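Sortase (Streptomyces avermitilis, PDB 5GO5) is a class E sortase, a calcium-independent housekeeping cysteine transpeptidase that probably joins surface proteins to the cell wall through an acyl-thioester intermediate. Local coordinates at residues 118-123 with 162-167. Sequence-based numbering, arbitrary orientation.
Sequences DEVVLT and RYLTLT. With SO4 (sulfate ion), chain D.
Leu164 pushes its CD1 methyl against two residues of strand 119-123 at once, meeting CG1 of Val120 at 3.9 Å and CD1 of Leu122 at 3.8 Å. With its CG anti to the backbone N (chi1 168°), Leu164 sends its fork obliquely across the gap; CD1 makes the closest approaches, CD2 lying a little farther from Val120 CG1. CG2 of Val120 makes a looser contact with CD1 of Leu166 at 4.3 Å. No hydrogen bond joins the segments, because their axes, 10.0 Å apart and nearly perpendicular at 103°, keep the backbones from pairing. The direct contact between the two strands, which are not sheet neighbours, is made by methyl groups. This illustrates how a closed sortase beta barrel packs its interior, with residues two apart on each strand facing inward. At the start of strand 162-167, Arg162 reaches outward instead, its NH2 donating to O4 of a sulfate, probably from the crystallisation liquor, which Lys92 also binds. Phe95 of strand 93-98 touches both Leu122 and Leu164, and Tyr131 of strand 127-140 also covers Leu164. Strand 119-123 pairs with strand 127-140, while strand 162-167 runs between strands 93-98 and 178-190 toward the predicted nucleophile Cys169.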
# COMPACT_ATOMS: atom_id res chain seq x y z
N ASP A 118 6.59 -4.82 -9.72
CA ASP A 118 5.68 -5.66 -8.93
C ASP A 118 4.35 -4.94 -8.71
O ASP A 118 4.32 -3.74 -8.49
CB ASP A 118 6.29 -6.04 -7.62
CG ASP A 118 7.32 -7.16 -7.73
OD1 ASP A 118 7.44 -7.81 -8.80
OD2 ASP A 118 7.98 -7.39 -6.73
N GLU A 119 3.26 -5.71 -8.78
CA GLU A 119 1.92 -5.21 -8.66
C GLU A 119 1.44 -5.27 -7.22
O GLU A 119 1.75 -6.21 -6.46
CB GLU A 119 0.98 -6.01 -9.54
CG GLU A 119 1.31 -5.93 -11.03
CD GLU A 119 1.16 -7.28 -11.73
OE1 GLU A 119 1.40 -8.37 -11.13
OE2 GLU A 119 0.75 -7.28 -12.90
N VAL A 120 0.66 -4.26 -6.86
CA VAL A 120 -0.06 -4.16 -5.59
C VAL A 120 -1.51 -3.94 -5.95
O VAL A 120 -1.83 -2.97 -6.60
CB VAL A 120 0.49 -3.00 -4.72
CG1 VAL A 120 -0.30 -2.87 -3.45
CG2 VAL A 120 1.99 -3.16 -4.45
N VAL A 121 -2.37 -4.89 -5.59
CA VAL A 121 -3.72 -4.96 -6.07
C VAL A 121 -4.68 -4.82 -4.91
O VAL A 121 -4.49 -5.50 -3.90
CB VAL A 121 -4.00 -6.30 -6.77
CG1 VAL A 121 -5.42 -6.36 -7.30
CG2 VAL A 121 -3.03 -6.46 -7.95
N LEU A 122 -5.67 -3.93 -5.05
CA LEU A 122 -6.70 -3.79 -4.05
C LEU A 122 -8.08 -3.89 -4.63
O LEU A 122 -8.33 -3.49 -5.78
CB LEU A 122 -6.63 -2.47 -3.30
CG LEU A 122 -5.36 -2.29 -2.47
CD1 LEU A 122 -4.27 -1.53 -3.21
CD2 LEU A 122 -5.63 -1.64 -1.12
N THR A 123 -8.99 -4.40 -3.81
CA THR A 123 -10.40 -4.35 -4.11
C THR A 123 -11.13 -3.60 -3.00
O THR A 123 -10.82 -3.79 -1.80
CB THR A 123 -11.05 -5.73 -4.35
OG1 THR A 123 -12.47 -5.56 -4.48
CG2 THR A 123 -10.74 -6.73 -3.25
N ARG A 162 -1.83 9.22 -9.46
CA ARG A 162 -2.60 8.38 -8.57
C ARG A 162 -1.62 7.37 -7.99
O ARG A 162 -1.34 6.30 -8.59
CB ARG A 162 -3.76 7.69 -9.30
CG ARG A 162 -4.74 8.69 -9.93
CD ARG A 162 -5.69 7.97 -10.89
NE ARG A 162 -6.56 8.97 -11.55
CZ ARG A 162 -7.68 9.45 -11.03
NH1 ARG A 162 -8.17 9.01 -9.87
NH2 ARG A 162 -8.39 10.33 -11.72
N TYR A 163 -1.04 7.75 -6.85
CA TYR A 163 0.03 6.97 -6.28
C TYR A 163 -0.42 6.14 -5.08
O TYR A 163 -1.47 6.39 -4.47
CB TYR A 163 1.23 7.84 -5.89
CG TYR A 163 1.71 8.72 -7.01
CD1 TYR A 163 1.98 8.20 -8.29
CD2 TYR A 163 1.93 10.07 -6.82
CE1 TYR A 163 2.40 9.00 -9.33
CE2 TYR A 163 2.38 10.86 -7.87
CZ TYR A 163 2.62 10.34 -9.11
OH TYR A 163 3.03 11.12 -10.20
N LEU A 164 0.41 5.17 -4.76
CA LEU A 164 0.28 4.34 -3.57
C LEU A 164 1.66 4.24 -2.92
O LEU A 164 2.69 4.12 -3.62
CB LEU A 164 -0.28 2.95 -3.93
CG LEU A 164 -0.23 1.85 -2.89
CD1 LEU A 164 -1.38 0.86 -3.12
CD2 LEU A 164 1.08 1.13 -2.88
N THR A 165 1.68 4.26 -1.59
CA THR A 165 2.88 4.08 -0.82
C THR A 165 2.63 2.99 0.19
O THR A 165 1.58 2.97 0.82
CB THR A 165 3.27 5.36 -0.10
OG1 THR A 165 3.35 6.41 -1.05
CG2 THR A 165 4.63 5.24 0.60
N LEU A 166 3.60 2.08 0.33
CA LEU A 166 3.64 1.15 1.46
C LEU A 166 4.85 1.47 2.29
O LEU A 166 5.93 1.69 1.75
CB LEU A 166 3.77 -0.31 0.99
CG LEU A 166 2.79 -0.82 -0.06
CD1 LEU A 166 3.07 -2.29 -0.38
CD2 LEU A 166 1.34 -0.61 0.37
N THR A 167 4.65 1.45 3.59
CA THR A 167 5.73 1.59 4.58
C THR A 167 5.66 0.52 5.64
O THR A 167 4.59 0.09 6.02
CB THR A 167 5.71 2.96 5.27
OG1 THR A 167 6.90 3.10 6.10
CG2 THR A 167 4.52 3.20 6.12
S SO4 D . -8.26 12.19 -15.08
O1 SO4 D . -6.79 11.91 -14.96
O2 SO4 D . -8.65 11.96 -16.50
O3 SO4 D . -8.50 13.57 -14.61
O4 SO4 D . -9.09 11.28 -14.27